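Local structure of DMATS type aromatic prenyltransferase (Micromonospora olivasterospora, 6ZRX) at residues 76-81 against 130-135; 195-200 against 211-216; 259-264 against 273-278. The protein probably transfers a dimethylallyl group from its diphosphate to the indole of tryptophan, as a 6-dimethylallyltryptophan synthase of the DMATS type. All blocks are in the same frame, centred on the assembly; numbering follows the deposited sequence. Where two conformers were deposited one is given.

Interaction 1 (76-81 against 130-135); sequences RILGET and AMWCSL. With 6C7 (S-(3-methylbut-2-en-1-yl) trihydrogen thiodiphosphate), chain E.
Two neighbouring antiparallel strands of the ABBA prenyltransferase barrel meet here, and between them Leu78 and Trp132 line the tryptophan pocket while Arg76 reaches the thiodiphosphate of the prenyl donor analogue. Ile77 with Leu135 and Gly79 with Cys133 form hydrogen-bonded pairs. The Gly79 bonds are nearly collinear with their carbonyls: Gly79 N lies 2.9 Å from Cys133 O, and Cys133 N returns the bond to Gly79 O. Leu78 faces the barrel interior with Ser134. Its CG stands anti to the backbone N (chi1 173°), which carries CD2 to 4.2 Å from Trp132 CE3, an oblique approach to the indole. Leu78 CD2 is also 3.7 Å from C14 of the 6C7 prenyl chain, and one methyl thus touches both the pocket wall and the ligand. Ile77 and Leu135 point to the other side, where their CD1 atoms are 4.3 Å apart and helix 26-36 covers them. At the end of the strand pair, Glu80 crosses Trp132 obliquely at its CD1-NE1 edge, OE1 near the ring plane and the carboxylate plane turned 74° from it. Trp132 NE1 gives OE1 only a weak bond, bent to 126° at the hydrogen; a water donates to the same OE1 and to Met131 O, while OE2 is bound by Ser52. Arg76, bent at chi2 and chi3 and tied through NE to Ser64, turns the edge of its guanidinium to the diphosphate: NH1 bonds O6 at 2.9 Å, and NH2 bonds the bridging O2 at 3.1 Å.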
loop_
_atom_site.group_PDB
_atom_site.type_symbol
_atom_site.label_atom_id
_atom_site.label_comp_id
_atom_site.label_asym_id
_atom_site.label_seq_id
_atom_site.Cartn_x
_atom_site.Cartn_y
_atom_site.Cartn_z
ATOM N N ARG A 76 -6.550 7.563 1.529
ATOM C CA ARG A 76 -5.104 7.604 1.247
ATOM C C ARG A 76 -4.880 7.544 -0.262
ATOM O O ARG A 76 -5.736 6.981 -0.988
ATOM C CB ARG A 76 -4.360 6.490 1.972
ATOM C CG ARG A 76 -4.667 6.398 3.466
ATOM C CD ARG A 76 -5.815 5.445 3.772
ATOM N NE ARG A 76 -5.456 4.163 3.214
ATOM C CZ ARG A 76 -4.633 3.288 3.775
ATOM N NH1 ARG A 76 -4.129 3.513 4.983
ATOM N NH2 ARG A 76 -4.326 2.175 3.128
ATOM N N ILE A 77 -3.779 8.142 -0.698
ATOM C CA ILE A 77 -3.262 8.049 -2.083
ATOM C C ILE A 77 -1.863 7.461 -1.987
ATOM O O ILE A 77 -1.046 8.066 -1.310
ATOM C CB ILE A 77 -3.235 9.424 -2.777
ATOM C CG1 ILE A 77 -4.606 10.102 -2.770
ATOM C CG2 ILE A 77 -2.664 9.285 -4.186
ATOM C CD1 ILE A 77 -4.565 11.552 -3.133
ATOM N N LEU A 78 -1.614 6.345 -2.665
ATOM C CA LEU A 78 -0.264 5.797 -2.909
ATOM C C LEU A 78 0.204 6.293 -4.269
ATOM O O LEU A 78 -0.601 6.270 -5.209
ATOM C CB LEU A 78 -0.324 4.267 -2.888
ATOM C CG LEU A 78 0.966 3.555 -3.289
ATOM C CD1 LEU A 78 2.008 3.678 -2.197
ATOM C CD2 LEU A 78 0.707 2.097 -3.617
ATOM N N GLY A 79 1.448 6.729 -4.397
ATOM C CA GLY A 79 1.925 7.069 -5.744
ATOM C C GLY A 79 3.367 7.451 -5.813
ATOM O O GLY A 79 4.072 7.343 -4.804
ATOM N N GLU A 80 3.790 7.866 -7.009
ATOM C CA GLU A 80 5.162 8.327 -7.278
ATOM C C GLU A 80 5.129 9.487 -8.272
ATOM O O GLU A 80 4.148 9.599 -9.062
ATOM C CB GLU A 80 6.030 7.173 -7.769
ATOM C CG GLU A 80 5.579 6.557 -9.081
ATOM C CD GLU A 80 6.477 5.435 -9.550
ATOM O OE1 GLU A 80 7.611 5.390 -9.087
ATOM O OE2 GLU A 80 6.022 4.599 -10.372
ATOM N N THR A 81 6.170 10.309 -8.227
ATOM C CA THR A 81 6.411 11.447 -9.140
ATOM C C THR A 81 7.373 10.977 -10.226
ATOM O O THR A 81 8.520 10.621 -9.888
ATOM C CB THR A 81 6.995 12.655 -8.394
ATOM O OG1 THR A 81 6.287 12.844 -7.162
ATOM C CG2 THR A 81 6.937 13.921 -9.222
ATOM N N ALA A 130 12.235 2.658 -6.296
ATOM C CA ALA A 130 13.166 2.902 -5.176
ATOM C C ALA A 130 12.398 3.523 -4.013
ATOM O O ALA A 130 12.634 3.103 -2.880
ATOM C CB ALA A 130 14.309 3.788 -5.617
ATOM N N MET A 131 11.524 4.489 -4.290
ATOM C CA MET A 131 10.758 5.240 -3.255
ATOM C C MET A 131 9.352 5.569 -3.789
ATOM O O MET A 131 9.237 6.219 -4.853
ATOM C CB MET A 131 11.494 6.534 -2.881
ATOM C CG MET A 131 10.684 7.523 -2.030
ATOM S SD MET A 131 11.606 9.084 -1.755
ATOM C CE MET A 131 12.742 8.558 -0.474
ATOM N N TRP A 132 8.324 5.120 -3.079
ATOM C CA TRP A 132 6.928 5.588 -3.257
ATOM C C TRP A 132 6.544 6.361 -2.008
ATOM O O TRP A 132 7.275 6.287 -1.022
ATOM C CB TRP A 132 5.952 4.429 -3.502
ATOM C CG TRP A 132 6.146 3.698 -4.796
ATOM C CD1 TRP A 132 6.861 4.112 -5.881
ATOM C CD2 TRP A 132 5.549 2.441 -5.167
ATOM N NE1 TRP A 132 6.784 3.184 -6.887
ATOM C CE2 TRP A 132 5.988 2.144 -6.478
ATOM C CE3 TRP A 132 4.725 1.519 -4.508
ATOM C CZ2 TRP A 132 5.616 0.978 -7.139
ATOM C CZ3 TRP A 132 4.365 0.361 -5.165
ATOM C CH2 TRP A 132 4.795 0.105 -6.468
ATOM N N CYS A 133 5.426 7.047 -2.037
ATOM C CA CYS A 133 4.872 7.644 -0.812
ATOM C C CYS A 133 3.364 7.487 -0.766
ATOM O O CYS A 133 2.744 7.155 -1.804
ATOM C CB CYS A 133 5.251 9.097 -0.714
ATOM S SG CYS A 133 4.508 10.071 -2.028
ATOM N N SER A 134 2.819 7.677 0.424
ATOM C CA SER A 134 1.376 7.681 0.706
ATOM C C SER A 134 1.024 9.029 1.316
ATOM O O SER A 134 1.783 9.487 2.191
ATOM C CB SER A 134 0.991 6.534 1.608
ATOM O OG SER A 134 -0.380 6.600 1.969
ATOM N N LEU A 135 -0.036 9.643 0.806
ATOM C CA LEU A 135 -0.706 10.840 1.364
ATOM C C LEU A 135 -1.895 10.337 2.170
ATOM O O LEU A 135 -2.723 9.605 1.590
ATOM C CB LEU A 135 -1.159 11.747 0.218
ATOM C CG LEU A 135 -0.070 12.148 -0.772
ATOM C CD1 LEU A 135 -0.669 12.854 -1.977
ATOM C CD2 LEU A 135 0.972 13.028 -0.112
HETATM O O4 6C7 E . -2.133 -0.400 6.413
HETATM P P1 6C7 E . -1.595 0.985 6.112
HETATM O O6 6C7 E . -2.406 2.082 6.754
HETATM O O5 6C7 E . -0.111 1.127 6.406
HETATM O O2 6C7 E . -1.797 1.126 4.527
HETATM P P3 6C7 E . -0.842 1.221 3.253
HETATM O O8 6C7 E . -1.736 1.353 2.061
HETATM O O7 6C7 E . 0.110 2.343 3.509
HETATM S S9 6C7 E . 0.188 -0.545 3.031
HETATM C C10 6C7 E . -0.363 -1.216 1.433
HETATM C C11 6C7 E . 0.396 -0.626 0.296
HETATM C C12 6C7 E . 1.558 -1.060 -0.182
HETATM C C13 6C7 E . 2.348 -2.183 0.430
HETATM C C14 6C7 E . 2.205 -0.454 -1.391
HETATM O O HOH W 1 9.579 6.874 -7.721
#

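Interaction 2 (195-200 against 211-216); sequences LTFFAV and KLYLTH. With 6C7 (S-(3-methylbut-2-en-1-yl) trihydrogen thiodiphosphate), chain E.
Tyr213 and Phe197 face each other across a beta hairpin of the ABBA barrel, formed by strands 193-200 and 209-220, and the path of Tyr213 leads from the backbone to the prenyl donor analogue. Its CB sits at the edge of the Phe197 ring, 3.9 Å from Phe197 CD1. With CG anti to the carbonyl carbon (chi1 -62°), the ring passes obliquely by Phe197, and Tyr213 CD1 lies 3.5 Å from Phe197 CB. The two rings make an edge-to-face pair, with planes at 81° and the edge of Phe197 toward the face of Tyr213. Farther out, Tyr213 CE1 meets the methyl of Ala199, which lies near the ring plane, whereas Tyr213 CE2 on the other flank is 3.4 Å from C13 of the prenyl chain. That same methyl carbon rests over one face of Phe197, displaced toward its rim, so two aromatic residues border the prenyl group. At the tip, the hydroxyl, whose exact place is less certain, probably bonds Lys146 NZ. Nearby, Lys211, in one of its two conformers, bends at chi3 to bring NZ to 2.7 Å from O5 of the diphosphate, and a further bond joins NZ to Tyr277. The register behind Tyr213 is broken by a classic beta bulge: Thr196 and Phe197 both stand opposite it. Tyr213 N donates to Phe197 O, while Tyr213 O accepts from Thr196 N at 3.0 Å, with the donor tilted 23° from the carbonyl plane. Within the bulge, Thr196 crosses Thr215, and their OG1 atoms are hydrogen-bonded at 3.1 Å.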
loop_
_atom_site.group_PDB
_atom_site.type_symbol
_atom_site.label_atom_id
_atom_site.label_comp_id
_atom_site.label_asym_id
_atom_site.label_seq_id
_atom_site.Cartn_x
_atom_site.Cartn_y
_atom_site.Cartn_z
ATOM N N LEU A 195 11.291 -9.499 0.764
ATOM C CA LEU A 195 11.261 -8.189 1.478
ATOM C C LEU A 195 10.948 -7.090 0.451
ATOM O O LEU A 195 11.872 -6.642 -0.234
ATOM C CB LEU A 195 12.616 -7.961 2.159
ATOM C CG LEU A 195 13.009 -8.987 3.222
ATOM C CD1 LEU A 195 14.519 -9.014 3.427
ATOM C CD2 LEU A 195 12.305 -8.700 4.533
ATOM N N THR A 196 9.678 -6.682 0.339
ATOM C CA THR A 196 9.169 -5.911 -0.823
ATOM C C THR A 196 9.000 -4.420 -0.490
ATOM O O THR A 196 9.201 -3.610 -1.413
ATOM C CB THR A 196 7.889 -6.549 -1.355
ATOM O OG1 THR A 196 7.043 -6.772 -0.238
ATOM C CG2 THR A 196 8.155 -7.855 -2.065
ATOM N N PHE A 197 8.631 -4.059 0.742
ATOM C CA PHE A 197 8.508 -2.633 1.165
ATOM C C PHE A 197 9.045 -2.431 2.585
ATOM O O PHE A 197 8.833 -3.281 3.458
ATOM C CB PHE A 197 7.058 -2.146 1.075
ATOM C CG PHE A 197 6.445 -2.322 -0.287
ATOM C CD1 PHE A 197 5.747 -3.480 -0.606
ATOM C CD2 PHE A 197 6.597 -1.354 -1.264
ATOM C CE1 PHE A 197 5.198 -3.653 -1.867
ATOM C CE2 PHE A 197 6.048 -1.528 -2.525
ATOM C CZ PHE A 197 5.353 -2.673 -2.825
ATOM N N PHE A 198 9.718 -1.305 2.782
ATOM C CA PHE A 198 10.180 -0.786 4.085
ATOM C C PHE A 198 9.572 0.604 4.248
ATOM O O PHE A 198 9.953 1.502 3.499
ATOM C CB PHE A 198 11.707 -0.771 4.122
ATOM C CG PHE A 198 12.301 -0.373 5.445
ATOM C CD1 PHE A 198 12.416 0.962 5.801
ATOM C CD2 PHE A 198 12.749 -1.336 6.337
ATOM C CE1 PHE A 198 12.965 1.323 7.021
ATOM C CE2 PHE A 198 13.309 -0.970 7.553
ATOM C CZ PHE A 198 13.407 0.355 7.894
ATOM N N ALA A 199 8.612 0.761 5.151
ATOM C CA ALA A 199 7.780 1.978 5.230
ATOM C C ALA A 199 8.001 2.687 6.564
ATOM O O ALA A 199 8.052 2.002 7.599
ATOM C CB ALA A 199 6.340 1.612 5.043
ATOM N N VAL A 200 8.118 4.018 6.520
ATOM C CA VAL A 200 8.272 4.920 7.703
ATOM C C VAL A 200 7.325 6.120 7.520
ATOM O O VAL A 200 7.052 6.470 6.364
ATOM C CB VAL A 200 9.742 5.359 7.869
ATOM C CG1 VAL A 200 10.659 4.170 8.125
ATOM C CG2 VAL A 200 10.243 6.155 6.679
ATOM N N LYS A 211 7.179 -0.410 9.199
ATOM C CA LYS A 211 6.249 -1.397 8.628
ATOM C C LYS A 211 6.994 -2.156 7.534
ATOM O O LYS A 211 7.185 -1.585 6.437
ATOM C CB LYS A 211 4.995 -0.701 8.110
ATOM C CG LYS A 211 4.043 -0.207 9.193
ATOM C CD LYS A 211 2.616 -0.034 8.715
ATOM C CE LYS A 211 1.994 -1.325 8.222
ATOM N NZ LYS A 211 0.627 -1.109 7.694
ATOM N N LEU A 212 7.388 -3.395 7.826
ATOM C CA LEU A 212 8.104 -4.264 6.865
ATOM C C LEU A 212 7.076 -5.162 6.190
ATOM O O LEU A 212 6.306 -5.840 6.922
ATOM C CB LEU A 212 9.156 -5.084 7.622
ATOM C CG LEU A 212 10.037 -5.985 6.758
ATOM C CD1 LEU A 212 10.844 -5.169 5.751
ATOM C CD2 LEU A 212 10.950 -6.830 7.623
ATOM N N TYR A 213 7.032 -5.148 4.858
ATOM C CA TYR A 213 6.086 -5.931 4.034
ATOM C C TYR A 213 6.826 -7.097 3.396
ATOM O O TYR A 213 7.899 -6.858 2.781
ATOM C CB TYR A 213 5.460 -5.073 2.941
ATOM C CG TYR A 213 4.649 -3.909 3.446
ATOM C CD1 TYR A 213 5.261 -2.821 4.048
ATOM C CD2 TYR A 213 3.273 -3.886 3.307
ATOM C CE1 TYR A 213 4.529 -1.737 4.500
ATOM C CE2 TYR A 213 2.525 -2.808 3.758
ATOM C CZ TYR A 213 3.157 -1.734 4.360
ATOM O OH TYR A 213 2.435 -0.667 4.811
ATOM N N LEU A 214 6.269 -8.298 3.536
ATOM C CA LEU A 214 6.775 -9.549 2.923
ATOM C C LEU A 214 5.761 -10.020 1.888
ATOM O O LEU A 214 4.570 -10.106 2.235
ATOM C CB LEU A 214 6.961 -10.605 4.016
ATOM C CG LEU A 214 8.330 -10.650 4.691
ATOM C CD1 LEU A 214 8.698 -9.307 5.311
ATOM C CD2 LEU A 214 8.363 -11.752 5.742
ATOM N N THR A 215 6.215 -10.314 0.677
ATOM C CA THR A 215 5.398 -10.939 -0.384
ATOM C C THR A 215 5.645 -12.443 -0.345
ATOM O O THR A 215 6.826 -12.858 -0.481
ATOM C CB THR A 215 5.693 -10.344 -1.761
ATOM O OG1 THR A 215 5.431 -8.944 -1.675
ATOM C CG2 THR A 215 4.852 -10.959 -2.856
ATOM N N HIS A 216 4.575 -13.209 -0.147
ATOM C CA HIS A 216 4.578 -14.689 -0.046
ATOM C C HIS A 216 4.121 -15.266 -1.392
ATOM O O HIS A 216 2.899 -15.318 -1.630
ATOM C CB HIS A 216 3.687 -15.147 1.119
ATOM C CG HIS A 216 3.981 -14.500 2.435
ATOM N ND1 HIS A 216 5.147 -14.749 3.148
ATOM C CD2 HIS A 216 3.250 -13.651 3.194
ATOM C CE1 HIS A 216 5.125 -14.060 4.274
ATOM N NE2 HIS A 216 3.970 -13.381 4.326
HETATM O O4 6C7 E . -2.133 -0.400 6.413
HETATM P P1 6C7 E . -1.595 0.985 6.112
HETATM O O6 6C7 E . -2.406 2.082 6.754
HETATM O O5 6C7 E . -0.111 1.127 6.406
HETATM O O2 6C7 E . -1.797 1.126 4.527
HETATM P P3 6C7 E . -0.842 1.221 3.253
HETATM O O8 6C7 E . -1.736 1.353 2.061
HETATM O O7 6C7 E . 0.110 2.343 3.509
HETATM S S9 6C7 E . 0.188 -0.545 3.031
HETATM C C10 6C7 E . -0.363 -1.216 1.433
HETATM C C11 6C7 E . 0.396 -0.626 0.296
HETATM C C12 6C7 E . 1.558 -1.060 -0.182
HETATM C C13 6C7 E . 2.348 -2.183 0.430
HETATM C C14 6C7 E . 2.205 -0.454 -1.391
#

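Interaction 3 (259-264 against 273-278); sequences VGSYTF and GYSIYV. With 6C7 (S-(3-methylbut-2-en-1-yl) trihydrogen thiodiphosphate), chain E.
Tyr262 and Tyr274 lie side by side and point the same way, yet their rings are turned 67° against each other in an edge-to-face pair with centroids 5.2 Å apart. The edge of Tyr274 supplies the approach: CD1 stands over one face of Tyr262, toward its rim, and CE1 comes within 3.6 Å of Tyr262 CZ. Different first torsions bring the rings together from paired positions, since CG of Tyr274 is anti to the backbone N (chi1 178°) and that of Tyr262 is anti to the carbonyl carbon. Both hydroxyls bind one water, 2.6 Å from Tyr274 OH. Helix 221-228 packs on this tyrosine side, which places it on the outer, helix-covered surface of the ABBA barrel; the hairpin of strands 258-265 and 273-278 presents its other side to the ligands. There the edge of the Tyr277 ring is met by Val259 O, 3.4 Å from CD1, and by Ser261 OG, which is hydrogen-bonded to Tyr277 OH at 3.1 Å. Lys211 from the adjoining strand also binds that hydroxyl, so two partners help fix the direction of the phenol. Obliquely to the ring lies the donor analogue, its C10 at 3.6 Å from Tyr277 CE2. The backbone ladder includes Tyr277 N to Val259 O at 2.8 Å and, at the far end, the nearly straight bond from Thr263 N to Gly273 O, 178° at the hydrogen, whose return bond is weak.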
loop_
_atom_site.group_PDB
_atom_site.type_symbol
_atom_site.label_atom_id
_atom_site.label_comp_id
_atom_site.label_asym_id
_atom_site.label_seq_id
_atom_site.Cartn_x
_atom_site.Cartn_y
_atom_site.Cartn_z
ATOM N N VAL A 259 0.409 -10.686 0.637
ATOM C CA VAL A 259 1.421 -9.790 1.243
ATOM C C VAL A 259 1.056 -9.652 2.710
ATOM O O VAL A 259 -0.138 -9.474 3.011
ATOM C CB VAL A 259 1.508 -8.421 0.533
ATOM C CG1 VAL A 259 2.415 -7.454 1.271
ATOM C CG2 VAL A 259 1.943 -8.564 -0.916
ATOM N N GLY A 260 2.039 -9.811 3.587
ATOM C CA GLY A 260 1.891 -9.561 5.027
ATOM C C GLY A 260 2.781 -8.424 5.460
ATOM O O GLY A 260 3.905 -8.311 4.933
ATOM N N SER A 261 2.314 -7.600 6.379
ATOM C CA SER A 261 3.105 -6.483 6.933
ATOM C C SER A 261 3.239 -6.665 8.433
ATOM O O SER A 261 2.277 -7.135 9.089
ATOM C CB SER A 261 2.544 -5.143 6.576
ATOM O OG SER A 261 1.371 -4.869 7.300
ATOM N N TYR A 262 4.417 -6.352 8.927
ATOM C CA TYR A 262 4.827 -6.480 10.329
ATOM C C TYR A 262 5.182 -5.076 10.783
ATOM O O TYR A 262 6.009 -4.440 10.101
ATOM C CB TYR A 262 5.964 -7.507 10.426
ATOM C CG TYR A 262 5.563 -8.879 9.943
ATOM C CD1 TYR A 262 5.461 -9.168 8.585
ATOM C CD2 TYR A 262 5.217 -9.879 10.839
ATOM C CE1 TYR A 262 5.058 -10.421 8.138
ATOM C CE2 TYR A 262 4.813 -11.133 10.408
ATOM C CZ TYR A 262 4.741 -11.411 9.056
ATOM O OH TYR A 262 4.345 -12.649 8.633
ATOM N N THR A 263 4.506 -4.578 11.810
ATOM C CA THR A 263 4.779 -3.258 12.416
ATOM C C THR A 263 5.777 -3.488 13.557
ATOM O O THR A 263 5.409 -4.184 14.525
ATOM C CB THR A 263 3.487 -2.552 12.848
ATOM O OG1 THR A 263 2.580 -2.490 11.742
ATOM C CG2 THR A 263 3.725 -1.140 13.337
ATOM N N PHE A 264 7.001 -2.971 13.403
ATOM C CA PHE A 264 8.125 -3.076 14.375
ATOM C C PHE A 264 8.162 -1.813 15.248
ATOM O O PHE A 264 8.139 -0.718 14.700
ATOM C CB PHE A 264 9.434 -3.293 13.625
ATOM C CG PHE A 264 9.568 -4.649 12.980
ATOM C CD1 PHE A 264 9.949 -5.751 13.733
ATOM C CD2 PHE A 264 9.324 -4.831 11.623
ATOM C CE1 PHE A 264 10.076 -7.003 13.148
ATOM C CE2 PHE A 264 9.458 -6.087 11.042
ATOM C CZ PHE A 264 9.835 -7.169 11.809
ATOM N N GLY A 273 2.162 -5.142 15.338
ATOM C CA GLY A 273 0.995 -5.119 14.444
ATOM C C GLY A 273 1.215 -6.040 13.276
ATOM O O GLY A 273 2.380 -6.194 12.850
ATOM N N TYR A 274 0.151 -6.664 12.792
ATOM C CA TYR A 274 0.162 -7.474 11.560
ATOM C C TYR A 274 -1.008 -7.031 10.688
ATOM O O TYR A 274 -2.096 -6.797 11.238
ATOM C CB TYR A 274 0.074 -8.973 11.862
ATOM C CG TYR A 274 0.032 -9.830 10.622
ATOM C CD1 TYR A 274 1.182 -10.098 9.897
ATOM C CD2 TYR A 274 -1.161 -10.349 10.153
ATOM C CE1 TYR A 274 1.151 -10.872 8.748
ATOM C CE2 TYR A 274 -1.214 -11.119 9.000
ATOM C CZ TYR A 274 -0.052 -11.379 8.293
ATOM O OH TYR A 274 -0.108 -12.143 7.159
ATOM N N SER A 275 -0.776 -6.907 9.386
ATOM C CA SER A 275 -1.839 -6.731 8.365
ATOM C C SER A 275 -1.621 -7.736 7.248
ATOM O O SER A 275 -0.451 -8.040 6.937
ATOM C CB SER A 275 -1.900 -5.314 7.838
ATOM O OG SER A 275 -2.083 -4.393 8.897
ATOM N N ILE A 276 -2.716 -8.254 6.694
ATOM C CA ILE A 276 -2.705 -9.170 5.527
ATOM C C ILE A 276 -3.387 -8.422 4.380
ATOM O O ILE A 276 -4.436 -7.808 4.618
ATOM C CB ILE A 276 -3.357 -10.543 5.862
ATOM C CG1 ILE A 276 -3.450 -11.463 4.644
ATOM C CG2 ILE A 276 -4.708 -10.385 6.534
ATOM C CD1 ILE A 276 -2.125 -11.949 4.148
ATOM N N TYR A 277 -2.772 -8.438 3.210
ATOM C CA TYR A 277 -3.264 -7.769 1.980
ATOM C C TYR A 277 -3.542 -8.842 0.943
ATOM O O TYR A 277 -2.590 -9.499 0.485
ATOM C CB TYR A 277 -2.247 -6.731 1.486
ATOM C CG TYR A 277 -1.785 -5.777 2.547
ATOM C CD1 TYR A 277 -0.845 -6.170 3.489
ATOM C CD2 TYR A 277 -2.295 -4.493 2.645
ATOM C CE1 TYR A 277 -0.428 -5.322 4.494
ATOM C CE2 TYR A 277 -1.882 -3.629 3.645
ATOM C CZ TYR A 277 -0.943 -4.045 4.575
ATOM O OH TYR A 277 -0.530 -3.197 5.557
ATOM N N VAL A 278 -4.814 -9.023 0.591
ATOM C CA VAL A 278 -5.252 -9.986 -0.450
ATOM C C VAL A 278 -5.434 -9.213 -1.752
ATOM O O VAL A 278 -6.227 -8.269 -1.785
ATOM C CB VAL A 278 -6.545 -10.706 -0.037
ATOM C CG1 VAL A 278 -6.980 -11.707 -1.093
ATOM C CG2 VAL A 278 -6.396 -11.361 1.325
HETATM O O4 6C7 E . -2.133 -0.400 6.413
HETATM P P1 6C7 E . -1.595 0.985 6.112
HETATM O O6 6C7 E . -2.406 2.082 6.754
HETATM O O5 6C7 E . -0.111 1.127 6.406
HETATM O O2 6C7 E . -1.797 1.126 4.527
HETATM P P3 6C7 E . -0.842 1.221 3.253
HETATM O O8 6C7 E . -1.736 1.353 2.061
HETATM O O7 6C7 E . 0.110 2.343 3.509
HETATM S S9 6C7 E . 0.188 -0.545 3.031
HETATM C C10 6C7 E . -0.363 -1.216 1.433
HETATM C C11 6C7 E . 0.396 -0.626 0.296
HETATM C C12 6C7 E . 1.558 -1.060 -0.182
HETATM C C13 6C7 E . 2.348 -2.183 0.430
HETATM C C14 6C7 E . 2.205 -0.454 -1.391
HETATM O O HOH W 2 2.218 -13.178 6.536
#

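All three contacts belong to one curled antiparallel sheet, the barrel of the ABBA fold, and follow one another along the chain without overlap. Interactions 2 and 3 are immediate neighbours, with centres about 8 Å apart: strands 209-220 and 258-265 pair directly, Leu214 N lying 2.7 Å from Gly260 O in a probable hydrogen bond. The centres of interactions 1 and 2 are about 14 Å apart, and strand 144-149 lies between their strands in the sheet; their side chains nevertheless meet where Trp132 CZ3 packs 3.7 Å from Phe197 CE2. Interactions 1 and 3 do not touch, but both reach the same thiodiphosphate ligand, which the barrel therefore holds from several separate strands.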